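TetR family transcriptional regulator (PDB 3NRG) probably binds cis-regulatory DNA as a transcription regulator of the TetR family, through a predicted helix-turn-helix motif near its N-terminus. Local coordinates at residues Glu5-Phe8 with Lys14-Arg17; Gln52-Ala55 with Asp59-Leu62; Phe88-Trp93 with Phe135-Gln140; Asp158-Val163 with Arg212-Arg217. All blocks are in the same frame, centred on the assembly; numbering follows the deposited sequence.

Overall arrangement
Four contacts follow one another along the chain and fall into two groups on opposite sides of its centre. Contacts 1 and 2, with centres about 11 Å apart, touch in the N-terminal region, where Phe-7 meets the Phe-54 ring; they involve helices 5-8, 12-28 and 57-78 and the end of the predicted helix-turn-helix. Contacts 3 and 4, also about 11 Å apart between centres, touch in the C-terminal helical domain and join helix 87-104 to 124-147 and helix 157-179 to 196-214. The centres of contacts 1 and 4 are about 47 Å apart. This all-helical layout, a small, probably DNA-binding N-terminal part and a larger C-terminal part, is that of the TetR family.

Contact 1: residues Glu5-Phe8 with Lys14-Arg17; sequences ETFF and KRSR
The Phe-7 ring carries the aliphatic part of Arg-15 over one face, while the arginine's guanidinium has Phe-7 O at its edge, in its plane; CD2 of Phe-7 lies over one face of the Phe-8 ring. Arg-15 CD sits 4.2 Å from the centre of the Phe-7 ring, 17° off the ring normal, a CH-pi contact displaced toward the rim. One carbon back, Arg-15 CG lies 3.8 Å from Phe-7 CE1. The guanidinium does not stack on this ring, the planes being 73° apart. A bend at chi3 (55°) turns the otherwise extended chain toward the carbonyls of helix 5-8. There Arg-15 NH1 comes to 2.9 Å from Phe-8 O, at an angle too poor for a hydrogen bond. The Phe-7 ring is buried, with Phe-54 and Tyr-63 also against it, which suits a large aromatic residue. Losing the long chain to an alanine here would probably uncover part of that ring face and take the positive charge away from the two carbonyl oxygens. Arginine fits because its methylenes are apolar enough for the ring and its tip polar enough for carbonyl oxygens, so the attraction is probably part dispersion, part electrostatic.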
loop_
_atom_site.group_PDB
_atom_site.type_symbol
_atom_site.label_atom_id
_atom_site.label_comp_id
_atom_site.label_asym_id
_atom_site.label_seq_id
_atom_site.Cartn_x
_atom_site.Cartn_y
_atom_site.Cartn_z
ATOM N N GLU A 5 16.593 20.880 4.653
ATOM C CA GLU A 5 17.327 20.495 5.852
ATOM C C GLU A 5 16.663 21.081 7.103
ATOM O O GLU A 5 16.817 20.530 8.188
ATOM C CB GLU A 5 18.795 20.925 5.750
ATOM C CG GLU A 5 19.773 19.777 5.934
ATOM C CD GLU A 5 19.654 18.654 4.924
ATOM O OE1 GLU A 5 20.085 18.847 3.765
ATOM O OE2 GLU A 5 19.113 17.587 5.284
ATOM N N THR A 6 15.859 22.160 6.929
ATOM C CA THR A 6 15.092 22.783 8.012
ATOM C C THR A 6 14.038 21.795 8.530
ATOM O O THR A 6 13.843 21.683 9.740
ATOM C CB THR A 6 14.456 24.104 7.526
ATOM O OG1 THR A 6 15.442 24.889 6.850
ATOM C CG2 THR A 6 13.838 24.911 8.666
ATOM N N PHE A 7 13.392 21.047 7.602
ATOM C CA PHE A 7 12.406 20.013 7.934
ATOM C C PHE A 7 13.064 18.875 8.694
ATOM O O PHE A 7 12.525 18.424 9.705
ATOM C CB PHE A 7 11.720 19.482 6.654
ATOM C CG PHE A 7 10.856 18.249 6.860
ATOM C CD1 PHE A 7 9.595 18.349 7.442
ATOM C CD2 PHE A 7 11.298 16.993 6.451
ATOM C CE1 PHE A 7 8.809 17.208 7.651
ATOM C CE2 PHE A 7 10.510 15.854 6.660
ATOM C CZ PHE A 7 9.271 15.970 7.254
ATOM N N PHE A 8 14.235 18.408 8.211
ATOM C CA PHE A 8 14.960 17.299 8.838
ATOM C C PHE A 8 15.583 17.685 10.175
ATOM O O PHE A 8 15.737 16.824 11.042
ATOM C CB PHE A 8 16.023 16.729 7.888
ATOM C CG PHE A 8 15.477 16.078 6.639
ATOM C CD1 PHE A 8 14.576 15.019 6.722
ATOM C CD2 PHE A 8 15.928 16.460 5.384
ATOM C CE1 PHE A 8 14.081 14.409 5.566
ATOM C CE2 PHE A 8 15.452 15.830 4.230
ATOM C CZ PHE A 8 14.538 14.802 4.330
ATOM N N LYS A 14 7.944 17.874 16.977
ATOM C CA LYS A 14 7.368 18.815 16.007
ATOM C C LYS A 14 7.255 18.200 14.601
ATOM O O LYS A 14 6.219 18.357 13.949
ATOM C CB LYS A 14 8.179 20.122 15.964
ATOM N N ARG A 15 8.317 17.505 14.136
ATOM C CA ARG A 15 8.320 16.856 12.820
ATOM C C ARG A 15 7.284 15.712 12.736
ATOM O O ARG A 15 6.606 15.588 11.714
ATOM C CB ARG A 15 9.731 16.357 12.455
ATOM C CG ARG A 15 9.854 15.827 11.018
ATOM C CD ARG A 15 11.276 15.422 10.654
ATOM N NE ARG A 15 11.836 14.439 11.591
ATOM C CZ ARG A 15 12.808 14.711 12.457
ATOM N NH1 ARG A 15 13.357 15.919 12.493
ATOM N NH2 ARG A 15 13.250 13.772 13.283
ATOM N N SER A 16 7.144 14.897 13.823
ATOM C CA SER A 16 6.167 13.788 13.877
ATOM C C SER A 16 4.726 14.307 13.812
ATOM O O SER A 16 3.876 13.692 13.159
ATOM C CB SER A 16 6.366 12.956 15.141
ATOM N N ARG A 17 4.461 15.452 14.472
ATOM C CA ARG A 17 3.147 16.093 14.474
ATOM C C ARG A 17 2.790 16.600 13.064
ATOM O O ARG A 17 1.640 16.468 12.637
ATOM C CB ARG A 17 3.113 17.242 15.492
#

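Contact 2: residues Gln52-Ala55 with Asp59-Leu62; sequences QYFA and DCYL
Cys-60 spreads its short side chain over one face of the Phe-54 ring. Its SG stands 3.8 Å from the ring centre and 9° off the normal, close to straight above the middle, a sulfur-aromatic contact. CB lies over the same ring, nearer the root of the side chain, and makes a CH-pi contact, with Cys-60 CB 3.9 Å from the centre of the Phe-54 ring and CG its nearest ring atom. Cys-60 CA also comes to 3.6 Å from Phe-54 CD1, so the ring lies against the helix backbone as well as its side chain. The torsion of the cysteine explains this fit: with SG opposite the backbone N (chi1 -172°), the sulfur extends over the ring. Phe-54 is the last residue of the predicted helix-turn-helix, and Cys-60 is on helix 57-78, which in TetR-family proteins connects the DNA-binding part to the C-terminal domain; the contact ties the end of the motif to the start of that helix. Both residues are buried, and a flat ring facing a small, polarisable thiol suits this interior; the ring of Phe-50 and the side chain of Leu-22 also touch Phe-54. Replacing the phenylalanine by a serine would probably open a gap beside Cys-60 and take away the aromatic face under its sulfur. Beside the ring, the small methyl of Ala-55 probably lets the carboxylate of Asp-59 approach, a packing contact with Ala-55 CB 3.4 Å from Asp-59 OD2. The other oxygen, OD1, is hydrogen-bonded to the amino nitrogen of Gly-1.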
loop_
_atom_site.group_PDB
_atom_site.type_symbol
_atom_site.label_atom_id
_atom_site.label_comp_id
_atom_site.label_asym_id
_atom_site.label_seq_id
_atom_site.Cartn_x
_atom_site.Cartn_y
_atom_site.Cartn_z
ATOM N N GLN A 52 9.130 26.356 3.967
ATOM C CA GLN A 52 10.412 26.292 4.661
ATOM C C GLN A 52 10.802 24.825 4.898
ATOM O O GLN A 52 11.942 24.545 5.269
ATOM C CB GLN A 52 10.342 27.045 5.995
ATOM C CG GLN A 52 10.332 28.558 5.832
ATOM C CD GLN A 52 10.341 29.273 7.160
ATOM O OE1 GLN A 52 11.129 28.963 8.060
ATOM N NE2 GLN A 52 9.505 30.287 7.289
ATOM N N TYR A 53 9.846 23.888 4.667
ATOM C CA TYR A 53 10.060 22.455 4.850
ATOM C C TYR A 53 10.063 21.710 3.514
ATOM O O TYR A 53 10.805 20.741 3.354
ATOM C CB TYR A 53 9.003 21.868 5.800
ATOM C CG TYR A 53 8.854 22.651 7.085
ATOM C CD1 TYR A 53 9.913 22.773 7.980
ATOM C CD2 TYR A 53 7.644 23.245 7.425
ATOM C CE1 TYR A 53 9.784 23.501 9.162
ATOM C CE2 TYR A 53 7.496 23.962 8.612
ATOM C CZ TYR A 53 8.570 24.086 9.480
ATOM O OH TYR A 53 8.435 24.797 10.648
ATOM N N PHE A 54 9.231 22.161 2.558
ATOM C CA PHE A 54 9.137 21.567 1.220
ATOM C C PHE A 54 9.070 22.683 0.171
ATOM O O PHE A 54 8.290 23.618 0.331
ATOM C CB PHE A 54 7.897 20.649 1.111
ATOM C CG PHE A 54 7.826 19.563 2.161
ATOM C CD1 PHE A 54 8.468 18.345 1.971
ATOM C CD2 PHE A 54 7.117 19.760 3.343
ATOM C CE1 PHE A 54 8.403 17.343 2.942
ATOM C CE2 PHE A 54 7.061 18.760 4.318
ATOM C CZ PHE A 54 7.697 17.557 4.108
ATOM N N ALA A 55 9.898 22.598 -0.893
ATOM C CA ALA A 55 9.925 23.622 -1.953
ATOM C C ALA A 55 8.534 23.846 -2.575
ATOM O O ALA A 55 8.153 24.991 -2.833
ATOM C CB ALA A 55 10.931 23.243 -3.028
ATOM N N ASP A 59 7.167 18.033 -4.027
ATOM C CA ASP A 59 8.246 17.492 -3.191
ATOM C C ASP A 59 7.705 16.815 -1.939
ATOM O O ASP A 59 8.228 15.769 -1.529
ATOM C CB ASP A 59 9.257 18.591 -2.820
ATOM C CG ASP A 59 10.119 19.072 -3.978
ATOM O OD1 ASP A 59 9.905 18.597 -5.122
ATOM O OD2 ASP A 59 11.014 19.914 -3.741
ATOM N N CYS A 60 6.630 17.387 -1.350
ATOM C CA CYS A 60 5.981 16.823 -0.165
ATOM C C CYS A 60 5.304 15.487 -0.493
ATOM O O CYS A 60 5.444 14.530 0.263
ATOM C CB CYS A 60 4.996 17.820 0.438
ATOM S SG CYS A 60 4.307 17.309 2.028
ATOM N N TYR A 61 4.611 15.415 -1.647
ATOM C CA TYR A 61 3.951 14.195 -2.108
ATOM C C TYR A 61 4.960 13.075 -2.400
ATOM O O TYR A 61 4.708 11.919 -2.051
ATOM C CB TYR A 61 3.087 14.479 -3.344
ATOM C CG TYR A 61 2.313 13.269 -3.822
ATOM C CD1 TYR A 61 1.166 12.845 -3.158
ATOM C CD2 TYR A 61 2.728 12.546 -4.938
ATOM C CE1 TYR A 61 0.457 11.725 -3.584
ATOM C CE2 TYR A 61 2.022 11.428 -5.379
ATOM C CZ TYR A 61 0.887 11.018 -4.694
ATOM O OH TYR A 61 0.183 9.916 -5.114
ATOM N N LEU A 62 6.097 13.418 -3.038
ATOM C CA LEU A 62 7.167 12.463 -3.346
ATOM C C LEU A 62 7.759 11.875 -2.071
ATOM O O LEU A 62 8.049 10.677 -2.025
ATOM C CB LEU A 62 8.274 13.136 -4.175
ATOM C CG LEU A 62 8.251 12.869 -5.679
ATOM C CD1 LEU A 62 7.111 13.619 -6.362
ATOM C CD2 LEU A 62 9.564 13.268 -6.315
#

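Contact 3: residues Phe88-Trp93 with Phe135-Gln140; sequences FAYLRW and FAYFKQ
Tyr-90 reaches from helix 87-104 toward Tyr-137 on helix 124-147, its CB already directed toward the other helix. With CG opposite the backbone N (chi1 169°), the ring is carried outward until its far end meets the other tyrosine. Ring atom CE2 is the first to make contact: Tyr-90 CE2 is 3.5 Å from Tyr-137 OH and more loosely packed against Tyr-137 CE2. Next, Tyr-90 CZ lies 3.4 Å from the same hydroxyl oxygen. At the tip the two hydroxyls join in a hydrogen bond, Tyr-90 OH to Tyr-137 OH at 2.7 Å, in which either could be the donor. The two side chains come from opposite directions, and Tyr-90 OH lies at the edge of the Tyr-137 ring, near its plane, whereas Tyr-137 OH is oblique to the Tyr-90 ring. Tyrosine suits both positions because it can reach between well-separated helices and still offers a polar end. One residue along on each helix the contact is apolar: Leu-91 CD2 touches Phe-138 CE1 at 3.8 Å, the methyl at the edge of the ring. Phe-168 of helix 157-179 touches both of these buried side chains. The nearest CA atoms, Leu-91 CA and Phe-138 CA, stand 9.4 Å apart, a separation that long side chains bridge. Both helices belong to the all-helical C-terminal domain, which in TetR-family regulators usually binds ligand and dimerises.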
loop_
_atom_site.group_PDB
_atom_site.type_symbol
_atom_site.label_atom_id
_atom_site.label_comp_id
_atom_site.label_asym_id
_atom_site.label_seq_id
_atom_site.Cartn_x
_atom_site.Cartn_y
_atom_site.Cartn_z
ATOM N N PHE A 88 0.898 -21.104 -4.343
ATOM C CA PHE A 88 -0.346 -20.663 -3.713
ATOM C C PHE A 88 -0.219 -20.474 -2.208
ATOM O O PHE A 88 -0.810 -19.544 -1.659
ATOM C CB PHE A 88 -1.509 -21.583 -4.090
ATOM C CG PHE A 88 -1.815 -21.520 -5.567
ATOM C CD1 PHE A 88 -2.441 -20.403 -6.118
ATOM C CD2 PHE A 88 -1.395 -22.529 -6.425
ATOM C CE1 PHE A 88 -2.661 -20.313 -7.493
ATOM C CE2 PHE A 88 -1.641 -22.449 -7.797
ATOM C CZ PHE A 88 -2.280 -21.345 -8.320
ATOM N N ALA A 89 0.631 -21.285 -1.555
ATOM C CA ALA A 89 0.912 -21.127 -0.132
ATOM C C ALA A 89 1.715 -19.839 0.085
ATOM O O ALA A 89 1.486 -19.129 1.070
ATOM C CB ALA A 89 1.683 -22.323 0.385
ATOM N N TYR A 90 2.595 -19.494 -0.886
ATOM C CA TYR A 90 3.359 -18.250 -0.858
ATOM C C TYR A 90 2.452 -17.047 -1.114
ATOM O O TYR A 90 2.584 -16.031 -0.435
ATOM C CB TYR A 90 4.516 -18.286 -1.879
ATOM C CG TYR A 90 5.183 -16.939 -2.082
ATOM C CD1 TYR A 90 5.973 -16.374 -1.085
ATOM C CD2 TYR A 90 5.008 -16.222 -3.262
ATOM C CE1 TYR A 90 6.549 -15.115 -1.247
ATOM C CE2 TYR A 90 5.590 -14.969 -3.439
ATOM C CZ TYR A 90 6.366 -14.424 -2.432
ATOM O OH TYR A 90 6.938 -13.195 -2.604
ATOM N N LEU A 91 1.527 -17.161 -2.096
ATOM C CA LEU A 91 0.585 -16.092 -2.430
ATOM C C LEU A 91 -0.319 -15.742 -1.253
ATOM O O LEU A 91 -0.622 -14.566 -1.048
ATOM C CB LEU A 91 -0.249 -16.453 -3.670
ATOM C CG LEU A 91 0.465 -16.331 -5.033
ATOM C CD1 LEU A 91 -0.373 -16.917 -6.128
ATOM C CD2 LEU A 91 0.798 -14.884 -5.359
ATOM N N ARG A 92 -0.708 -16.751 -0.446
ATOM C CA ARG A 92 -1.513 -16.540 0.764
ATOM C C ARG A 92 -0.707 -15.730 1.788
ATOM O O ARG A 92 -1.253 -14.825 2.417
ATOM C CB ARG A 92 -1.968 -17.894 1.363
ATOM C CG ARG A 92 -2.992 -17.769 2.498
ATOM C CD ARG A 92 -2.332 -17.728 3.871
ATOM N NE ARG A 92 -3.259 -17.282 4.912
ATOM C CZ ARG A 92 -3.962 -18.103 5.687
ATOM N NH1 ARG A 92 -3.849 -19.419 5.548
ATOM N NH2 ARG A 92 -4.779 -17.613 6.610
ATOM N N TRP A 93 0.596 -16.055 1.943
ATOM C CA TRP A 93 1.498 -15.329 2.829
ATOM C C TRP A 93 1.664 -13.876 2.346
ATOM O O TRP A 93 1.561 -12.950 3.149
ATOM C CB TRP A 93 2.869 -16.041 2.899
ATOM C CG TRP A 93 3.892 -15.323 3.740
ATOM C CD1 TRP A 93 4.122 -15.492 5.074
ATOM C CD2 TRP A 93 4.837 -14.339 3.288
ATOM N NE1 TRP A 93 5.142 -14.664 5.487
ATOM C CE2 TRP A 93 5.595 -13.940 4.412
ATOM C CE3 TRP A 93 5.119 -13.755 2.038
ATOM C CZ2 TRP A 93 6.602 -12.969 4.331
ATOM C CZ3 TRP A 93 6.117 -12.796 1.957
ATOM C CH2 TRP A 93 6.851 -12.416 3.092
ATOM N N PHE A 135 2.175 -6.172 -10.799
ATOM C CA PHE A 135 1.727 -6.947 -11.968
ATOM C C PHE A 135 2.900 -7.724 -12.594
ATOM O O PHE A 135 2.756 -8.911 -12.909
ATOM C CB PHE A 135 1.073 -6.020 -13.024
ATOM C CG PHE A 135 0.687 -6.714 -14.317
ATOM C CD1 PHE A 135 1.599 -6.831 -15.364
ATOM C CD2 PHE A 135 -0.587 -7.239 -14.491
ATOM C CE1 PHE A 135 1.252 -7.496 -16.543
ATOM C CE2 PHE A 135 -0.936 -7.889 -15.678
ATOM C CZ PHE A 135 -0.011 -8.019 -16.693
ATOM N N ALA A 136 4.057 -7.043 -12.776
ATOM C CA ALA A 136 5.264 -7.640 -13.351
ATOM C C ALA A 136 5.783 -8.801 -12.500
ATOM O O ALA A 136 6.251 -9.804 -13.055
ATOM C CB ALA A 136 6.347 -6.583 -13.515
ATOM N N TYR A 137 5.676 -8.683 -11.154
ATOM C CA TYR A 137 6.110 -9.742 -10.234
ATOM C C TYR A 137 5.199 -10.980 -10.334
ATOM O O TYR A 137 5.703 -12.102 -10.416
ATOM C CB TYR A 137 6.181 -9.217 -8.785
ATOM C CG TYR A 137 6.688 -10.240 -7.786
ATOM C CD1 TYR A 137 8.011 -10.680 -7.815
ATOM C CD2 TYR A 137 5.862 -10.726 -6.773
ATOM C CE1 TYR A 137 8.482 -11.619 -6.898
ATOM C CE2 TYR A 137 6.328 -11.650 -5.837
ATOM C CZ TYR A 137 7.636 -12.105 -5.913
ATOM O OH TYR A 137 8.100 -13.012 -4.995
ATOM N N PHE A 138 3.859 -10.769 -10.378
ATOM C CA PHE A 138 2.896 -11.860 -10.524
ATOM C C PHE A 138 3.072 -12.589 -11.848
ATOM O O PHE A 138 3.008 -13.816 -11.876
ATOM C CB PHE A 138 1.452 -11.353 -10.374
ATOM C CG PHE A 138 1.098 -10.863 -8.990
ATOM C CD1 PHE A 138 1.248 -11.689 -7.879
ATOM C CD2 PHE A 138 0.520 -9.616 -8.806
ATOM C CE1 PHE A 138 0.901 -11.242 -6.602
ATOM C CE2 PHE A 138 0.175 -9.168 -7.528
ATOM C CZ PHE A 138 0.365 -9.984 -6.435
ATOM N N LYS A 139 3.342 -11.840 -12.943
ATOM C CA LYS A 139 3.580 -12.425 -14.273
ATOM C C LYS A 139 4.805 -13.349 -14.242
ATOM O O LYS A 139 4.759 -14.447 -14.795
ATOM C CB LYS A 139 3.751 -11.321 -15.332
ATOM C CG LYS A 139 3.626 -11.823 -16.766
ATOM C CD LYS A 139 3.842 -10.709 -17.773
ATOM C CE LYS A 139 3.823 -11.230 -19.186
ATOM N NZ LYS A 139 4.039 -10.144 -20.172
ATOM N N GLN A 140 5.872 -12.925 -13.535
ATOM C CA GLN A 140 7.094 -13.716 -13.360
ATOM C C GLN A 140 6.783 -15.021 -12.602
ATOM O O GLN A 140 7.239 -16.085 -13.016
ATOM C CB GLN A 140 8.161 -12.889 -12.612
ATOM C CG GLN A 140 9.547 -13.540 -12.555
ATOM C CD GLN A 140 10.517 -12.763 -11.677
ATOM O OE1 GLN A 140 10.474 -11.525 -11.584
ATOM N NE2 GLN A 140 11.444 -13.473 -11.049
#

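Contact 4: residues Asp158-Val163 with Arg212-Arg217; sequences DTAAFV and RGMRRR
Apolar contacts carry this meeting of two helices, and all of them run through Met-214, which is present as selenomethionine. From the last turn of helix 196-214 the extended chain beyond CG (chi2 179°, chi3 -169°) carries the terminal methyl across to helix 157-179. SE and CE of Met-214 both rest against the methyl of Ala-160, each 4.0 Å from Ala-160 CB. The same CE is 4.3 Å from Val-163 CB, a looser touch one helical turn further on. A small alanine lets the long unbranched chain come right up to the helix, and the branched valine borders it. Against the backbone, CE of Met-214 lies 3.7 Å from Ala-160 O, a packing contact with no hydrogen bond across the segments. Polar interactions belong to the surroundings: Arg-215, the first residue to leave the helical path, forms salt bridges with Asp-86 and Glu-211. Phe-88 of helix 87-104 also touches Met-214, so three helices meet around the selenium-bearing side chain. Packing of the final helix on its neighbours in this way belongs to the helical C-terminal domain of the TetR fold.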
loop_
_atom_site.group_PDB
_atom_site.type_symbol
_atom_site.label_atom_id
_atom_site.label_comp_id
_atom_site.label_asym_id
_atom_site.label_seq_id
_atom_site.Cartn_x
_atom_site.Cartn_y
_atom_site.Cartn_z
ATOM N N ASP A 158 -0.015 -13.116 -18.632
ATOM C CA ASP A 158 -0.468 -11.729 -18.515
ATOM C C ASP A 158 -1.884 -11.656 -17.899
ATOM O O ASP A 158 -2.121 -10.855 -16.986
ATOM C CB ASP A 158 -0.431 -11.037 -19.885
ATOM C CG ASP A 158 -0.729 -9.556 -19.829
ATOM O OD1 ASP A 158 -1.911 -9.197 -19.666
ATOM O OD2 ASP A 158 0.213 -8.753 -20.002
ATOM N N THR A 159 -2.801 -12.518 -18.380
ATOM C CA THR A 159 -4.183 -12.588 -17.902
ATOM C C THR A 159 -4.236 -13.022 -16.426
ATOM O O THR A 159 -4.947 -12.406 -15.631
ATOM C CB THR A 159 -5.012 -13.506 -18.825
ATOM O OG1 THR A 159 -4.906 -13.034 -20.169
ATOM C CG2 THR A 159 -6.464 -13.571 -18.425
ATOM N N ALA A 160 -3.469 -14.075 -16.063
ATOM C CA ALA A 160 -3.401 -14.572 -14.685
ATOM C C ALA A 160 -2.807 -13.507 -13.744
ATOM O O ALA A 160 -3.276 -13.362 -12.612
ATOM C CB ALA A 160 -2.572 -15.846 -14.627
ATOM N N ALA A 161 -1.790 -12.736 -14.231
ATOM C CA ALA A 161 -1.167 -11.654 -13.464
ATOM C C ALA A 161 -2.167 -10.527 -13.226
ATOM O O ALA A 161 -2.192 -9.953 -12.138
ATOM C CB ALA A 161 0.048 -11.126 -14.196
ATOM N N PHE A 162 -3.021 -10.233 -14.236
ATOM C CA PHE A 162 -4.072 -9.224 -14.119
ATOM C C PHE A 162 -5.047 -9.584 -12.993
ATOM O O PHE A 162 -5.359 -8.734 -12.161
ATOM C CB PHE A 162 -4.819 -9.051 -15.463
ATOM C CG PHE A 162 -6.197 -8.442 -15.325
ATOM C CD1 PHE A 162 -6.355 -7.077 -15.094
ATOM C CD2 PHE A 162 -7.336 -9.239 -15.374
ATOM C CE1 PHE A 162 -7.623 -6.525 -14.923
ATOM C CE2 PHE A 162 -8.602 -8.686 -15.191
ATOM C CZ PHE A 162 -8.738 -7.334 -14.961
ATOM N N VAL A 163 -5.520 -10.843 -12.971
ATOM C CA VAL A 163 -6.458 -11.348 -11.953
ATOM C C VAL A 163 -5.835 -11.284 -10.549
ATOM O O VAL A 163 -6.484 -10.821 -9.618
ATOM C CB VAL A 163 -6.981 -12.783 -12.303
ATOM C CG1 VAL A 163 -7.892 -13.327 -11.205
ATOM C CG2 VAL A 163 -7.701 -12.789 -13.647
ATOM N N ARG A 212 -7.735 -23.326 -7.700
ATOM C CA ARG A 212 -8.549 -24.206 -8.551
ATOM C C ARG A 212 -8.583 -23.706 -9.999
ATOM O O ARG A 212 -8.600 -24.510 -10.933
ATOM C CB ARG A 212 -9.982 -24.340 -8.007
ATOM C CG ARG A 212 -10.088 -25.110 -6.700
ATOM C CD ARG A 212 -11.536 -25.421 -6.350
ATOM N NE ARG A 212 -12.329 -24.208 -6.134
ATOM C CZ ARG A 212 -12.565 -23.675 -4.938
ATOM N NH1 ARG A 212 -12.085 -24.251 -3.841
ATOM N NH2 ARG A 212 -13.290 -22.570 -4.829
ATOM N N GLY A 213 -8.579 -22.389 -10.166
ATOM C CA GLY A 213 -8.635 -21.765 -11.481
ATOM C C GLY A 213 -7.347 -21.829 -12.279
ATOM O O GLY A 213 -7.389 -21.811 -13.512
HETATM N N MSE A 214 -6.185 -21.895 -11.590
HETATM C CA MSE A 214 -4.875 -21.843 -12.266
HETATM C C MSE A 214 -4.054 -23.129 -12.195
HETATM O O MSE A 214 -3.280 -23.396 -13.120
HETATM C CB MSE A 214 -4.043 -20.664 -11.749
HETATM C CG MSE A 214 -4.681 -19.334 -11.999
HETATM SE SE MSE A 214 -3.634 -17.887 -11.300
HETATM C CE MSE A 214 -4.951 -16.488 -11.486
ATOM N N ARG A 215 -4.135 -23.876 -11.069
ATOM C CA ARG A 215 -3.333 -25.098 -10.901
ATOM C C ARG A 215 -3.753 -26.201 -11.869
ATOM O O ARG A 215 -4.940 -26.340 -12.168
ATOM C CB ARG A 215 -3.375 -25.603 -9.450
ATOM C CG ARG A 215 -2.265 -26.603 -9.133
ATOM C CD ARG A 215 -2.490 -27.327 -7.826
ATOM N NE ARG A 215 -2.232 -26.469 -6.671
ATOM C CZ ARG A 215 -1.033 -26.299 -6.122
ATOM N NH1 ARG A 215 0.034 -26.899 -6.643
ATOM N NH2 ARG A 215 -0.888 -25.519 -5.062
ATOM N N ARG A 216 -2.758 -26.987 -12.358
ATOM C CA ARG A 216 -2.938 -28.104 -13.298
ATOM C C ARG A 216 -3.838 -29.186 -12.699
ATOM O O ARG A 216 -3.737 -29.484 -11.503
ATOM C CB ARG A 216 -1.567 -28.706 -13.667
ATOM C CG ARG A 216 -1.537 -29.428 -15.005
ATOM C CD ARG A 216 -0.260 -30.228 -15.159
ATOM N NE ARG A 216 -0.016 -30.618 -16.548
ATOM C CZ ARG A 216 0.854 -30.007 -17.349
ATOM N NH1 ARG A 216 1.579 -28.989 -16.900
ATOM N NH2 ARG A 216 1.018 -30.421 -18.598
ATOM N N ARG A 217 -4.709 -29.782 -13.538
ATOM C CA ARG A 217 -5.633 -30.844 -13.124
ATOM C C ARG A 217 -4.899 -32.176 -12.954
ATOM O O ARG A 217 -4.153 -32.574 -13.881
ATOM C CB ARG A 217 -6.787 -30.983 -14.136
ATOM O OXT ARG A 217 -5.039 -32.795 -11.876
#